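PDB 1UWW: endoglucanase from Bacillus akibai, which hydrolyses internal beta-1,4-glucosidic linkages of cellulose and related beta-glucans, and is represented here by its family 28 carbohydrate-binding module, specific for non-crystalline cellulose. Local coordinates for residues Q28-V38 against A69-W77. Numbering follows the deposited sequence.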
loop_
_atom_site.group_PDB
_atom_site.type_symbol
_atom_site.label_atom_id
_atom_site.label_comp_id
_atom_site.label_asym_id
_atom_site.label_seq_id
_atom_site.Cartn_x
_atom_site.Cartn_y
_atom_site.Cartn_z
ATOM N N GLN A 28 -18.931 -19.351 -2.348
ATOM C CA GLN A 28 -19.778 -18.200 -2.666
ATOM C C GLN A 28 -19.194 -17.295 -3.764
ATOM O O GLN A 28 -19.230 -16.068 -3.686
ATOM C CB GLN A 28 -20.171 -17.418 -1.420
ATOM C CG GLN A 28 -20.969 -18.282 -0.429
ATOM C CD GLN A 28 -21.700 -17.477 0.605
ATOM O OE1 GLN A 28 -21.094 -16.785 1.417
ATOM N NE2 GLN A 28 -23.032 -17.544 0.576
ATOM N N GLY A 29 -18.674 -17.919 -4.807
ATOM C CA GLY A 29 -18.178 -17.217 -5.976
ATOM C C GLY A 29 -16.725 -16.781 -5.951
ATOM O O GLY A 29 -16.252 -16.205 -6.936
ATOM N N TRP A 30 -16.030 -17.004 -4.842
ATOM C CA TRP A 30 -14.610 -16.636 -4.710
ATOM C C TRP A 30 -13.707 -17.672 -5.360
ATOM O O TRP A 30 -13.920 -18.880 -5.210
ATOM C CB TRP A 30 -14.257 -16.469 -3.229
ATOM C CG TRP A 30 -14.862 -15.242 -2.640
ATOM C CD1 TRP A 30 -16.103 -15.098 -2.088
ATOM C CD2 TRP A 30 -14.252 -13.953 -2.598
ATOM N NE1 TRP A 30 -16.286 -13.799 -1.691
ATOM C CE2 TRP A 30 -15.177 -13.068 -2.018
ATOM C CE3 TRP A 30 -13.026 -13.444 -3.040
ATOM C CZ2 TRP A 30 -14.901 -11.713 -1.834
ATOM C CZ3 TRP A 30 -12.750 -12.107 -2.861
ATOM C CH2 TRP A 30 -13.688 -11.249 -2.255
ATOM N N ASP A 31 -12.663 -17.206 -6.017
ATOM C CA ASP A 31 -11.726 -18.064 -6.719
ATOM C C ASP A 31 -10.378 -17.366 -6.780
ATOM O O ASP A 31 -10.233 -16.223 -6.329
ATOM C CB ASP A 31 -12.241 -18.309 -8.133
ATOM C CG ASP A 31 -11.810 -19.625 -8.715
ATOM O OD1 ASP A 31 -10.912 -20.297 -8.171
ATOM O OD2 ASP A 31 -12.380 -20.088 -9.746
ATOM N N TRP A 32 -9.385 -18.044 -7.321
ATOM C CA TRP A 32 -8.091 -17.425 -7.585
ATOM C C TRP A 32 -8.155 -16.544 -8.826
ATOM O O TRP A 32 -8.694 -16.958 -9.866
ATOM C CB TRP A 32 -7.004 -18.473 -7.780
ATOM C CG TRP A 32 -6.667 -19.244 -6.568
ATOM C CD1 TRP A 32 -6.720 -20.603 -6.415
ATOM C CD2 TRP A 32 -6.206 -18.731 -5.294
ATOM N NE1 TRP A 32 -6.328 -20.964 -5.150
ATOM C CE2 TRP A 32 -6.004 -19.832 -4.437
ATOM C CE3 TRP A 32 -5.911 -17.447 -4.807
ATOM C CZ2 TRP A 32 -5.519 -19.695 -3.145
ATOM C CZ3 TRP A 32 -5.455 -17.325 -3.513
ATOM C CH2 TRP A 32 -5.254 -18.443 -2.702
ATOM N N ALA A 33 -7.576 -15.349 -8.765
ATOM C CA ALA A 33 -7.314 -14.566 -9.968
ATOM C C ALA A 33 -6.305 -15.324 -10.830
ATOM O O ALA A 33 -5.463 -16.056 -10.296
ATOM C CB ALA A 33 -6.789 -13.187 -9.609
ATOM N N GLY A 34 -6.383 -15.166 -12.158
ATOM C CA GLY A 34 -5.419 -15.791 -13.062
ATOM C C GLY A 34 -3.973 -15.419 -12.739
ATOM O O GLY A 34 -3.070 -16.247 -12.834
ATOM N N GLU A 35 -3.754 -14.188 -12.280
ATOM C CA GLU A 35 -2.406 -13.745 -11.906
ATOM C C GLU A 35 -1.960 -14.108 -10.474
ATOM O O GLU A 35 -0.897 -13.684 -10.033
ATOM C CB GLU A 35 -2.278 -12.228 -12.108
ATOM C CG GLU A 35 -2.356 -11.790 -13.560
ATOM C CD GLU A 35 -1.099 -12.147 -14.348
ATOM O OE1 GLU A 35 0.008 -11.675 -13.974
ATOM O OE2 GLU A 35 -1.207 -12.901 -15.344
ATOM N N SER A 36 -2.766 -14.869 -9.726
ATOM C CA SER A 36 -2.374 -15.232 -8.368
ATOM C C SER A 36 -1.073 -16.019 -8.325
ATOM O O SER A 36 -0.873 -16.908 -9.136
ATOM C CB SER A 36 -3.438 -16.069 -7.683
ATOM O OG SER A 36 -3.092 -16.282 -6.329
ATOM N N GLY A 37 -0.203 -15.707 -7.378
ATOM C CA GLY A 37 1.021 -16.472 -7.185
ATOM C C GLY A 37 0.837 -17.763 -6.398
ATOM O O GLY A 37 1.761 -18.571 -6.244
ATOM N N VAL A 38 -0.354 -17.962 -5.848
ATOM C CA VAL A 38 -0.696 -19.142 -5.087
ATOM C C VAL A 38 -2.007 -19.646 -5.653
ATOM O O VAL A 38 -2.977 -18.886 -5.788
ATOM C CB VAL A 38 -0.850 -18.812 -3.579
ATOM C CG1 VAL A 38 -1.446 -20.001 -2.804
ATOM C CG2 VAL A 38 0.499 -18.374 -2.993
ATOM N N ALA A 69 4.375 -10.890 -7.432
ATOM C CA ALA A 69 4.473 -12.198 -8.084
ATOM C C ALA A 69 4.099 -13.390 -7.188
ATOM O O ALA A 69 3.502 -14.321 -7.686
ATOM C CB ALA A 69 5.850 -12.404 -8.669
ATOM N N THR A 70 4.482 -13.361 -5.914
ATOM C CA THR A 70 4.228 -14.470 -4.995
ATOM C C THR A 70 2.932 -14.323 -4.189
ATOM O O THR A 70 2.648 -15.161 -3.334
ATOM C CB THR A 70 5.361 -14.595 -3.988
ATOM O OG1 THR A 70 5.430 -13.414 -3.204
ATOM C CG2 THR A 70 6.737 -14.719 -4.677
ATOM N N ALA A 71 2.164 -13.260 -4.445
ATOM C CA ALA A 71 1.000 -12.935 -3.611
ATOM C C ALA A 71 -0.190 -13.772 -3.972
ATOM O O ALA A 71 -0.597 -13.767 -5.138
ATOM C CB ALA A 71 0.638 -11.491 -3.794
ATOM N N PRO A 72 -0.827 -14.425 -2.993
ATOM C CA PRO A 72 -2.200 -14.886 -3.223
ATOM C C PRO A 72 -3.086 -13.730 -3.702
ATOM O O PRO A 72 -3.014 -12.626 -3.139
ATOM C CB PRO A 72 -2.659 -15.365 -1.844
ATOM C CG PRO A 72 -1.374 -15.739 -1.109
ATOM C CD PRO A 72 -0.341 -14.754 -1.649
ATOM N N ARG A 73 -3.933 -13.992 -4.674
ATOM C CA ARG A 73 -4.830 -13.003 -5.237
ATOM C C ARG A 73 -6.187 -13.652 -5.391
ATOM O O ARG A 73 -6.426 -14.434 -6.294
ATOM C CB ARG A 73 -4.340 -12.519 -6.590
ATOM C CG ARG A 73 -3.095 -11.715 -6.665
ATOM C CD ARG A 73 -3.052 -10.902 -7.951
ATOM N NE ARG A 73 -1.726 -10.540 -8.412
ATOM C CZ ARG A 73 -1.517 -9.577 -9.319
ATOM N NH1 ARG A 73 -2.551 -8.928 -9.852
ATOM N NH2 ARG A 73 -0.287 -9.274 -9.692
ATOM N N LEU A 74 -7.085 -13.305 -4.490
ATOM C CA LEU A 74 -8.479 -13.745 -4.581
ATOM C C LEU A 74 -9.227 -12.873 -5.569
ATOM O O LEU A 74 -8.881 -11.716 -5.765
ATOM C CB LEU A 74 -9.182 -13.631 -3.240
ATOM C CG LEU A 74 -8.714 -14.542 -2.133
ATOM C CD1 LEU A 74 -9.487 -14.231 -0.859
ATOM C CD2 LEU A 74 -8.973 -15.986 -2.496
ATOM N N ASP A 75 -10.262 -13.413 -6.174
ATOM C CA ASP A 75 -11.052 -12.734 -7.190
ATOM C C ASP A 75 -12.518 -13.091 -6.983
ATOM O O ASP A 75 -12.862 -14.238 -6.720
ATOM C CB ASP A 75 -10.520 -13.169 -8.566
ATOM C CG ASP A 75 -10.890 -12.273 -9.699
ATOM O OD1 ASP A 75 -11.467 -11.185 -9.494
ATOM O OD2 ASP A 75 -10.623 -12.649 -10.878
ATOM N N PHE A 76 -13.387 -12.109 -7.143
ATOM C CA PHE A 76 -14.829 -12.223 -6.925
ATOM C C PHE A 76 -15.553 -11.464 -8.029
ATOM O O PHE A 76 -15.527 -10.250 -8.049
ATOM C CB PHE A 76 -15.179 -11.661 -5.542
ATOM C CG PHE A 76 -16.621 -11.723 -5.196
ATOM C CD1 PHE A 76 -17.202 -12.888 -4.701
ATOM C CD2 PHE A 76 -17.417 -10.608 -5.339
ATOM C CE1 PHE A 76 -18.536 -12.906 -4.330
ATOM C CE2 PHE A 76 -18.751 -10.646 -4.996
ATOM C CZ PHE A 76 -19.310 -11.795 -4.496
ATOM N N TRP A 77 -16.184 -12.187 -8.943
ATOM C CA TRP A 77 -16.943 -11.598 -10.034
ATOM C C TRP A 77 -18.421 -11.574 -9.701
ATOM O O TRP A 77 -19.009 -12.609 -9.360
ATOM C CB TRP A 77 -16.729 -12.374 -11.342
ATOM C CG TRP A 77 -15.343 -12.197 -11.928
ATOM C CD1 TRP A 77 -14.150 -12.515 -11.352
ATOM C CD2 TRP A 77 -15.011 -11.639 -13.216
ATOM N NE1 TRP A 77 -13.107 -12.179 -12.183
ATOM C CE2 TRP A 77 -13.610 -11.651 -13.335
ATOM C CE3 TRP A 77 -15.768 -11.133 -14.285
ATOM C CZ2 TRP A 77 -12.951 -11.184 -14.469
ATOM C CZ3 TRP A 77 -15.100 -10.681 -15.417
ATOM C CH2 TRP A 77 -13.719 -10.707 -15.495
HETATM O O HOH W 1 -14.668 -15.069 -8.849
HETATM O O HOH W 2 -18.046 -15.168 -8.990
HETATM O O HOH W 3 -10.903 -15.341 -11.247
#
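D31 and D75 form an antiparallel hydrogen-bonded pair (D31 N to D75 O 3.1 Å, D75 N to D31 O 2.8 Å) that joins the short outermost strand 30-32 to strand 73-77, and the ladder continues with A33 N on R73 O at 2.9 Å. After the type I turn A33-S36, the link is made by a side chain: S36 OG, anti to its own backbone N (chi1 -174°), accepts R73 N at 2.9 Å and donates to V38 O, while G37 N binds A71 O. Toward the other end the backbones draw apart, and a water bridges G29 O and D75 O. On the inward face F76 lies against one face of the W30 indole, its ring offset-stacked on the five-membered ring with planes at 30° and its CB 3.5 Å from the centroid of the six-membered ring. L74 CB meets the W30 edge, and L53 of the opposite sheet and I168 of the neighbouring strand 165-173 extend this packing; W30 NE1 is bonded to S20 OG. W32 turns its CE3 edge to R73 O at 3.4 Å, with P72 CB beside CZ3. On the outer side E35 CB sits over the R73 guanidinium, whose buried NE has no polar partner. Main-chain bonds, one serine hydroxyl and water thus hold the edge strand, while aromatic stacking ties it to strand 73-77 on the buried face, where W30 also reaches L53 across the beta-sandwich.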